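Hypothetical protein (Bacteroides uniformis ATCC 8492, PDB 4QRL) is of unknown function but folds as a lipocalin-like beta-barrel, a scaffold whose relatives often bind small hydrophobic ligands. Local coordinates at residues A[40-46]-A[81-85]; A[53-57]-A[68-73]; A[89-93]-A[103-107]. All blocks are in the same frame, centred on the assembly; numbering follows the deposited sequence. Where two conformers were deposited one is given.

Contact 1: A[40-46]-A[81-85]; sequences FSAICLL and TYFGW
C44 lies with CB and SG over one face of the Y82 ring; this and the approach of A42 to F83 are the tightly packed part of the contact. CB of C44 sits 3.6 Å from the centroid of the Y82 ring and only 8° off the normal, a CH-pi contact over the middle of the face. SG lies over the CG end of the ring, reaching CG of Y82 at 3.5 Å in a sulfur-aromatic contact over the same face. The torsion explains the placement: with chi1 at -58° the sulfur stands anti to the carbonyl carbon, which turns it along the ring instead of past it. Cysteine suits the site, being slim enough to lie against a ring yet polarisable. The other face of Y82 is covered by CG2 of T81, its helical neighbour. F83, the first residue beyond helix 79-82, brings its ring edge-on to A42, whose CB is 3.4 Å from CZ of F83; the small methyl leaves room for that edge. F83 in turn lays CD1 over a face of W85 and meets F54 edge-to-face.

Packing slackens toward F40, whose CE2 stays 4.4 Å from CE1 of F83. At the more exposed end of the contact, L46 adds a small touch: its CD2 comes to the ring edge of Y82 and lies 3.5 Å from OH of Y82. L45 marks the exposed side of the strand and contributes little.

F40, A42 and C44 are thus the inward residues of strand 39-45, and the packing of helix 79-82 and the turn after it against them is this protein's own feature. A wall lined on its inner side by every second residue of a strand is what the closed, eight-stranded antiparallel barrel of a lipocalin-like protein presents.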
loop_
_atom_site.group_PDB
_atom_site.type_symbol
_atom_site.label_atom_id
_atom_site.label_comp_id
_atom_site.label_asym_id
_atom_site.label_seq_id
_atom_site.Cartn_x
_atom_site.Cartn_y
_atom_site.Cartn_z
ATOM N N PHE A 40 -0.483 10.284 -0.431
ATOM C CA PHE A 40 -0.659 8.878 -0.701
ATOM C C PHE A 40 -2.018 8.647 -1.313
ATOM O O PHE A 40 -3.017 9.251 -0.896
ATOM C CB PHE A 40 -0.547 8.043 0.603
ATOM C CG PHE A 40 -0.816 6.573 0.376
ATOM C CD1 PHE A 40 0.182 5.731 -0.120
ATOM C CD2 PHE A 40 -2.065 6.019 0.677
ATOM C CE1 PHE A 40 -0.054 4.360 -0.280
ATOM C CE2 PHE A 40 -2.311 4.660 0.475
ATOM C CZ PHE A 40 -1.302 3.832 0.014
ATOM N N SER A 41 -2.067 7.734 -2.260
ATOM C CA SER A 41 -3.314 7.302 -2.824
ATOM C C SER A 41 -3.154 5.857 -3.269
ATOM O O SER A 41 -2.045 5.416 -3.570
ATOM C CB SER A 41 -3.790 8.225 -3.948
ATOM O OG SER A 41 -2.898 8.332 -5.040
ATOM N N ALA A 42 -4.246 5.100 -3.201
ATOM C CA ALA A 42 -4.270 3.695 -3.648
ATOM C C ALA A 42 -5.466 3.486 -4.544
ATOM O O ALA A 42 -6.590 3.827 -4.168
ATOM C CB ALA A 42 -4.305 2.735 -2.471
ATOM N N ILE A 43 -5.214 3.009 -5.757
ATOM C CA ILE A 43 -6.260 2.697 -6.715
ATOM C C ILE A 43 -6.489 1.204 -6.611
ATOM O O ILE A 43 -5.547 0.425 -6.728
ATOM C CB ILE A 43 -5.886 3.128 -8.163
ATOM C CG1 ILE A 43 -5.795 4.656 -8.324
ATOM C CG2 ILE A 43 -6.843 2.507 -9.187
ATOM C CD1 ILE A 43 -5.051 5.127 -9.627
ATOM N N CYS A 44 -7.741 0.820 -6.397
ATOM C CA CYS A 44 -8.138 -0.567 -6.314
ATOM C C CYS A 44 -9.171 -0.864 -7.391
ATOM O O CYS A 44 -10.210 -0.202 -7.458
ATOM C CB CYS A 44 -8.663 -0.873 -4.923
ATOM S SG CYS A 44 -7.466 -0.520 -3.621
ATOM N N LEU A 45 -8.863 -1.850 -8.238
ATOM C CA LEU A 45 -9.701 -2.268 -9.357
ATOM C C LEU A 45 -10.663 -3.340 -8.892
ATOM O O LEU A 45 -10.251 -4.434 -8.499
ATOM C CB LEU A 45 -8.846 -2.753 -10.547
ATOM C CG LEU A 45 -7.794 -1.762 -11.070
ATOM C CD1 LEU A 45 -6.919 -2.426 -12.122
ATOM C CD2 LEU A 45 -8.444 -0.503 -11.649
ATOM N N LEU A 46 -11.956 -3.002 -8.897
ATOM C CA LEU A 46 -12.989 -3.917 -8.441
ATOM C C LEU A 46 -13.311 -4.953 -9.524
ATOM O O LEU A 46 -13.175 -4.692 -10.729
ATOM C CB LEU A 46 -14.254 -3.125 -8.037
ATOM C CG LEU A 46 -14.092 -2.009 -6.985
ATOM C CD1 LEU A 46 -15.338 -1.137 -6.902
ATOM C CD2 LEU A 46 -13.767 -2.566 -5.614
ATOM N N THR A 81 -11.561 -4.556 2.620
ATOM C CA THR A 81 -11.159 -5.423 1.530
ATOM C C THR A 81 -9.694 -5.169 1.199
ATOM O O THR A 81 -8.947 -6.107 0.895
ATOM C CB THR A 81 -12.062 -5.171 0.303
ATOM O OG1 THR A 81 -13.411 -5.352 0.696
ATOM C CG2 THR A 81 -11.747 -6.074 -0.868
ATOM N N TYR A 82 -9.287 -3.894 1.249
ATOM C CA TYR A 82 -7.955 -3.523 0.780
ATOM C C TYR A 82 -7.016 -3.024 1.846
ATOM O O TYR A 82 -5.802 -3.059 1.621
ATOM C CB TYR A 82 -8.089 -2.477 -0.322
ATOM C CG TYR A 82 -8.841 -3.000 -1.531
ATOM C CD1 TYR A 82 -8.257 -3.928 -2.392
ATOM C CD2 TYR A 82 -10.140 -2.587 -1.800
ATOM C CE1 TYR A 82 -8.944 -4.419 -3.499
ATOM C CE2 TYR A 82 -10.843 -3.080 -2.896
ATOM C CZ TYR A 82 -10.233 -3.986 -3.750
ATOM O OH TYR A 82 -10.912 -4.473 -4.823
ATOM N N PHE A 83 -7.547 -2.541 2.982
ATOM C CA PHE A 83 -6.730 -1.996 4.053
ATOM C C PHE A 83 -7.161 -2.565 5.397
ATOM O O PHE A 83 -6.516 -3.506 5.882
ATOM C CB PHE A 83 -6.768 -0.449 4.013
ATOM C CG PHE A 83 -6.105 0.102 2.769
ATOM C CD1 PHE A 83 -4.723 0.273 2.714
ATOM C CD2 PHE A 83 -6.856 0.400 1.631
ATOM C CE1 PHE A 83 -4.104 0.753 1.553
ATOM C CE2 PHE A 83 -6.234 0.838 0.464
ATOM C CZ PHE A 83 -4.863 1.007 0.431
ATOM N N GLY A 84 -8.233 -2.023 5.985
ATOM C CA GLY A 84 -8.713 -2.506 7.278
ATOM C C GLY A 84 -7.808 -2.118 8.433
ATOM O O GLY A 84 -7.885 -2.712 9.504
ATOM N N TRP A 85 -6.933 -1.105 8.227
ATOM C CA TRP A 85 -6.000 -0.667 9.264
ATOM C C TRP A 85 -6.711 0.009 10.406
ATOM O O TRP A 85 -7.600 0.829 10.150
ATOM C CB TRP A 85 -4.945 0.299 8.701
ATOM C CG TRP A 85 -4.123 -0.211 7.559
ATOM C CD1 TRP A 85 -3.840 -1.509 7.249
ATOM C CD2 TRP A 85 -3.404 0.593 6.617
ATOM N NE1 TRP A 85 -3.047 -1.563 6.129
ATOM C CE2 TRP A 85 -2.736 -0.288 5.737
ATOM C CE3 TRP A 85 -3.271 1.983 6.421
ATOM C CZ2 TRP A 85 -1.916 0.165 4.709
ATOM C CZ3 TRP A 85 -2.450 2.430 5.398
ATOM C CH2 TRP A 85 -1.800 1.528 4.544
#

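Contact 2: A[53-57]-A[68-73]; sequences TFFGN and ILLPES
S73 takes over from a strand partner opposite F55: its hydroxyl OG accepts the amide of F55, N to OG 2.8 Å, with a nearly straight N-H...O angle of 174°. A chi1 of -68° sets OG beside the backbone N of S73 and anti to its carbonyl carbon, aiming it at the strand, and serine is short enough for this close approach. A water donates to O of T53 at 2.6 Å and also pairs with OG of S73 at 3.3 Å, a bond of undecided direction, thereby linking S73 to T53, two residues before F55.

The carbonyl of F55 is satisfied from the same segment, as N of L70 donates to it at 3.0 Å, lying in the carbonyl plane. N57 and I68 form an antiparallel hydrogen-bonded pair: N of N57 gives to O of I68, and N of I68 returns a bond to O of N57, each 2.8 Å long. Between that pair and the L70-F55 bond, G56 faces L69 as a non-hydrogen-bonded pair with CA atoms only 3.9 Å apart. Glycine fits here because any CB would run into O of I68 and CA of L69. On the outer side CD1 of L70 rests on CB of F55 at 3.7 Å.

L70 is the N-cap residue between strand 64-69 and helix 71-74; its O accepts a weak bond from N of S73. Strand 51-61 meets the helix at F54 and F55 and pairs with strand 64-69 from G56 on, while its other edge bonds to strand 39-45 through F54 and G56; F54 also packs against Y82 of helix 79-82.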
loop_
_atom_site.group_PDB
_atom_site.type_symbol
_atom_site.label_atom_id
_atom_site.label_comp_id
_atom_site.label_asym_id
_atom_site.label_seq_id
_atom_site.Cartn_x
_atom_site.Cartn_y
_atom_site.Cartn_z
ATOM N N THR A 53 -10.700 4.619 -5.169
ATOM C CA THR A 53 -9.440 5.237 -4.758
ATOM C C THR A 53 -9.525 5.624 -3.291
ATOM O O THR A 53 -10.529 6.202 -2.839
ATOM C CB THR A 53 -9.066 6.451 -5.632
ATOM O OG1 THR A 53 -9.228 6.126 -7.014
ATOM C CG2 THR A 53 -7.625 6.960 -5.377
ATOM N N PHE A 54 -8.475 5.283 -2.555
ATOM C CA PHE A 54 -8.300 5.655 -1.162
ATOM C C PHE A 54 -7.252 6.758 -1.114
ATOM O O PHE A 54 -6.287 6.730 -1.876
ATOM C CB PHE A 54 -7.881 4.460 -0.311
ATOM C CG PHE A 54 -8.876 3.328 -0.345
ATOM C CD1 PHE A 54 -8.795 2.339 -1.321
ATOM C CD2 PHE A 54 -9.905 3.256 0.593
ATOM C CE1 PHE A 54 -9.728 1.286 -1.354
ATOM C CE2 PHE A 54 -10.843 2.210 0.553
ATOM C CZ PHE A 54 -10.728 1.221 -0.402
ATOM N N PHE A 55 -7.412 7.704 -0.204
ATOM C CA PHE A 55 -6.481 8.826 -0.111
ATOM C C PHE A 55 -5.941 8.963 1.284
ATOM O O PHE A 55 -6.626 8.666 2.264
ATOM C CB PHE A 55 -7.163 10.149 -0.518
ATOM C CG PHE A 55 -7.592 10.197 -1.960
ATOM C CD1 PHE A 55 -8.842 9.721 -2.347
ATOM C CD2 PHE A 55 -6.740 10.708 -2.940
ATOM C CE1 PHE A 55 -9.239 9.769 -3.683
ATOM C CE2 PHE A 55 -7.132 10.744 -4.276
ATOM C CZ PHE A 55 -8.385 10.279 -4.635
ATOM N N GLY A 56 -4.730 9.475 1.349
ATOM C CA GLY A 56 -4.063 9.702 2.613
ATOM C C GLY A 56 -2.750 10.423 2.458
ATOM O O GLY A 56 -2.510 11.151 1.487
ATOM N N ASN A 57 -1.929 10.252 3.473
ATOM C CA ASN A 57 -0.600 10.823 3.546
ATOM C C ASN A 57 0.365 9.766 3.996
ATOM O O ASN A 57 -0.036 8.759 4.567
ATOM C CB ASN A 57 -0.599 11.992 4.536
ATOM C CG ASN A 57 -1.225 13.227 3.984
ATOM O OD1 ASN A 57 -0.562 14.131 3.454
ATOM N ND2 ASN A 57 -2.512 13.293 4.112
ATOM N N ILE A 68 -1.136 7.113 6.580
ATOM C CA ILE A 68 -2.361 7.435 7.325
ATOM C C ILE A 68 -3.429 7.840 6.308
ATOM O O ILE A 68 -3.235 8.773 5.517
ATOM C CB ILE A 68 -2.187 8.470 8.468
ATOM C CG1 ILE A 68 -3.581 8.784 9.115
ATOM C CG2 ILE A 68 -1.462 9.739 7.961
ATOM C CD1 ILE A 68 -3.598 9.584 10.377
ATOM N N LEU A 69 -4.534 7.096 6.308
ATOM C CA LEU A 69 -5.613 7.368 5.383
ATOM C C LEU A 69 -6.603 8.330 5.996
ATOM O O LEU A 69 -6.795 8.360 7.224
ATOM C CB LEU A 69 -6.322 6.063 4.987
ATOM C CG LEU A 69 -5.445 5.036 4.245
ATOM C CD1 LEU A 69 -6.192 3.774 4.014
ATOM C CD2 LEU A 69 -4.936 5.577 2.912
ATOM N N LEU A 70 -7.266 9.101 5.122
ATOM C CA LEU A 70 -8.296 10.058 5.523
ATOM C C LEU A 70 -9.504 9.332 6.081
ATOM O O LEU A 70 -9.812 8.212 5.627
ATOM C CB LEU A 70 -8.732 10.899 4.301
ATOM C CG LEU A 70 -7.697 11.785 3.627
ATOM C CD1 LEU A 70 -8.261 12.319 2.295
ATOM C CD2 LEU A 70 -7.365 12.964 4.508
ATOM N N PRO A 71 -10.267 9.991 6.993
ATOM C CA PRO A 71 -11.480 9.358 7.539
ATOM C C PRO A 71 -12.453 8.870 6.467
ATOM O O PRO A 71 -12.962 7.769 6.591
ATOM C CB PRO A 71 -12.106 10.483 8.381
ATOM C CG PRO A 71 -10.941 11.307 8.813
ATOM C CD PRO A 71 -10.028 11.311 7.623
ATOM N N GLU A 72 -12.637 9.635 5.381
ATOM C CA GLU A 72 -13.509 9.242 4.268
ATOM C C GLU A 72 -13.081 7.902 3.633
ATOM O O GLU A 72 -13.942 7.119 3.235
ATOM C CB GLU A 72 -13.528 10.330 3.201
ATOM C CG GLU A 72 -14.696 10.162 2.248
ATOM C CD GLU A 72 -14.714 11.083 1.047
ATOM O OE1 GLU A 72 -14.101 12.174 1.104
ATOM O OE2 GLU A 72 -15.317 10.684 0.028
ATOM N N SER A 73 -11.755 7.663 3.502
ATOM C CA SER A 73 -11.228 6.394 2.979
ATOM C C SER A 73 -11.449 5.286 4.007
ATOM O O SER A 73 -11.811 4.182 3.630
ATOM C CB SER A 73 -9.746 6.514 2.629
ATOM O OG SER A 73 -9.564 7.374 1.512
HETATM O O HOH W 1 -11.933 6.946 -0.745
#

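Contact 3: A[89-93]-A[103-107]; sequences KCTFK and RLEYE
K93 and E105 are an antiparallel hydrogen-bonded pair in the beta hairpin of strands 89-97 and 101-106, part of the closed barrel. N of K93 donates to O of E105 at 2.8 Å, and N of E105 returns a bond to O of K93 of the same length. The strand segments run with their directions 122° apart; toward C90 and Y106 they diverge, and side chains rather than backbone bonds make the contact, whereas in the other direction the pairing goes on through R103 and E95. On the outward face both charged residues suit solvent; CB of K93 touches OE1 of E105, while OE2 of E105 is held by the backbone N of G108.

F92 points to the inner side, and its ring packs against L104 and Y106 of the partner strand. Its CB lies 3.8 Å from O of E105 and also near CB of L104. CG of F92 comes next, 4.1 Å from CB of L104. Further out, CD2 carries most of the contact, meeting CB of L104 at 3.8 Å and CB of Y106 at an equal 3.8 Å. CE2 continues along CB of Y106, and CZ, at the tip, packs against the indole of W85. CD1 of L104 stands over one face of the F92 ring, offset toward the rim, and SG of C90 covers the opposite face. A large flat apolar residue suits a site approached from so many sides, and an alanine here would probably open a gap between L104 and C90 and leave the indole of W85 with one partner fewer.

C90 serves two rings. With chi1 at -174°, SG is swung away from its own backbone N toward the partner strand, and there it lies over Y106 as well, 20° off the ring normal in a sulfur-aromatic contact, its closest atom being CG of Y106 at 3.6 Å.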
loop_
_atom_site.group_PDB
_atom_site.type_symbol
_atom_site.label_atom_id
_atom_site.label_comp_id
_atom_site.label_asym_id
_atom_site.label_seq_id
_atom_site.Cartn_x
_atom_site.Cartn_y
_atom_site.Cartn_z
ATOM N N LYS A 89 -4.323 3.816 9.965
ATOM C CA LYS A 89 -2.867 3.991 10.038
ATOM C C LYS A 89 -2.098 2.687 10.034
ATOM O O LYS A 89 -2.511 1.725 10.678
ATOM C CB LYS A 89 -2.477 4.723 11.340
ATOM C CG LYS A 89 -3.222 5.988 11.700
ATOM C CD LYS A 89 -2.651 6.531 13.013
ATOM C CE LYS A 89 -3.472 7.650 13.595
ATOM N NZ LYS A 89 -2.859 8.212 14.829
ATOM N N CYS A 90 -0.922 2.691 9.401
ATOM C CA CYS A 90 0.007 1.561 9.429
ATOM C C CYS A 90 1.437 2.039 9.182
ATOM O O CYS A 90 1.702 2.735 8.195
ATOM C CB CYS A 90 -0.379 0.464 8.439
ATOM S SG CYS A 90 0.648 -1.031 8.565
ATOM N N THR A 91 2.356 1.590 10.048
ATOM C CA THR A 91 3.773 1.858 9.895
ATOM C C THR A 91 4.439 0.594 9.382
ATOM O O THR A 91 4.418 -0.442 10.032
ATOM C CB THR A 91 4.413 2.366 11.180
ATOM O OG1 THR A 91 3.809 3.623 11.477
ATOM C CG2 THR A 91 5.956 2.535 11.023
ATOM N N PHE A 92 5.030 0.695 8.227
ATOM C CA PHE A 92 5.717 -0.415 7.566
ATOM C C PHE A 92 7.213 -0.277 7.632
ATOM O O PHE A 92 7.725 0.843 7.608
ATOM C CB PHE A 92 5.335 -0.434 6.063
ATOM C CG PHE A 92 3.892 -0.729 5.740
ATOM C CD1 PHE A 92 2.950 0.290 5.691
ATOM C CD2 PHE A 92 3.476 -2.030 5.465
ATOM C CE1 PHE A 92 1.615 0.013 5.362
ATOM C CE2 PHE A 92 2.158 -2.297 5.110
ATOM C CZ PHE A 92 1.229 -1.286 5.080
ATOM N N LYS A 93 7.920 -1.413 7.650
ATOM C CA LYS A 93 9.362 -1.449 7.476
ATOM C C LYS A 93 9.621 -1.491 5.979
ATOM O O LYS A 93 8.989 -2.280 5.284
ATOM C CB LYS A 93 9.998 -2.668 8.180
ATOM C CG LYS A 93 11.515 -2.763 7.948
ATOM C CD LYS A 93 12.280 -3.266 9.161
ATOM C CE LYS A 93 13.665 -3.726 8.793
ATOM N NZ LYS A 93 13.648 -5.088 8.200
ATOM N N ARG A 103 9.498 -3.159 -1.231
ATOM C CA ARG A 103 9.098 -4.246 -0.354
ATOM C C ARG A 103 8.809 -3.662 1.024
ATOM O O ARG A 103 9.712 -3.088 1.672
ATOM C CB ARG A 103 10.202 -5.325 -0.320
ATOM C CG ARG A 103 9.807 -6.643 0.316
ATOM C CD ARG A 103 11.051 -7.492 0.476
ATOM N NE ARG A 103 10.758 -8.799 1.044
ATOM C CZ ARG A 103 10.549 -9.898 0.326
ATOM N NH1 ARG A 103 10.592 -9.852 -1.000
ATOM N NH2 ARG A 103 10.288 -11.049 0.927
ATOM N N LEU A 104 7.545 -3.773 1.446
ATOM C CA LEU A 104 7.042 -3.279 2.715
ATOM C C LEU A 104 6.726 -4.455 3.644
ATOM O O LEU A 104 6.259 -5.491 3.183
ATOM C CB LEU A 104 5.787 -2.404 2.506
ATOM C CG LEU A 104 5.954 -1.128 1.666
ATOM C CD1 LEU A 104 4.642 -0.360 1.587
ATOM C CD2 LEU A 104 7.097 -0.235 2.192
ATOM N N GLU A 105 7.016 -4.302 4.933
ATOM C CA GLU A 105 6.763 -5.354 5.911
ATOM C C GLU A 105 6.016 -4.796 7.100
ATOM O O GLU A 105 6.378 -3.755 7.619
ATOM C CB GLU A 105 8.086 -5.998 6.327
ATOM C CG GLU A 105 7.969 -7.188 7.274
ATOM C CD GLU A 105 7.920 -6.820 8.739
ATOM O OE1 GLU A 105 8.596 -5.844 9.142
ATOM O OE2 GLU A 105 7.164 -7.484 9.475
ATOM N N TYR A 106 4.994 -5.536 7.568
ATOM C CA TYR A 106 4.230 -5.228 8.764
ATOM C C TYR A 106 3.790 -6.540 9.428
ATOM O O TYR A 106 3.053 -7.324 8.816
ATOM C CB TYR A 106 3.025 -4.334 8.474
ATOM C CG TYR A 106 2.206 -4.079 9.728
ATOM C CD1 TYR A 106 2.658 -3.212 10.717
ATOM C CD2 TYR A 106 1.008 -4.754 9.952
ATOM C CE1 TYR A 106 1.942 -3.017 11.893
ATOM C CE2 TYR A 106 0.282 -4.568 11.127
ATOM C CZ TYR A 106 0.752 -3.695 12.093
ATOM O OH TYR A 106 0.044 -3.497 13.255
ATOM N N GLU A 107 4.265 -6.767 10.673
ATOM C CA GLU A 107 3.973 -7.936 11.509
ATOM C C GLU A 107 4.152 -9.240 10.695
ATOM O O GLU A 107 3.237 -10.047 10.624
ATOM C CB GLU A 107 2.551 -7.824 12.125
ATOM C CG GLU A 107 2.433 -6.675 13.110
ATOM C CD GLU A 107 1.159 -6.579 13.924
ATOM O OE1 GLU A 107 0.180 -7.295 13.617
ATOM O OE2 GLU A 107 1.147 -5.783 14.887
#

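Contacts 1, 2 and 3 all reach the one eight-stranded antiparallel barrel. Contact 2 falls within the span of chain between the two segments of contact 1, and contact 3 follows afterwards. Contacts 1 and 2 have centres about 9 Å apart and meet directly, since strands 39-45 and 51-61 are neighbours and F83 packs on F54. The centre of contact 3 lies about 15 Å from that of contact 1 and about 16 Å from that of contact 2, on the other side of the chain's centre from contact 1. W85 bridges that distance by packing on F92 and C90, so the connection holding the short helices packs on both sides of the barrel's interior.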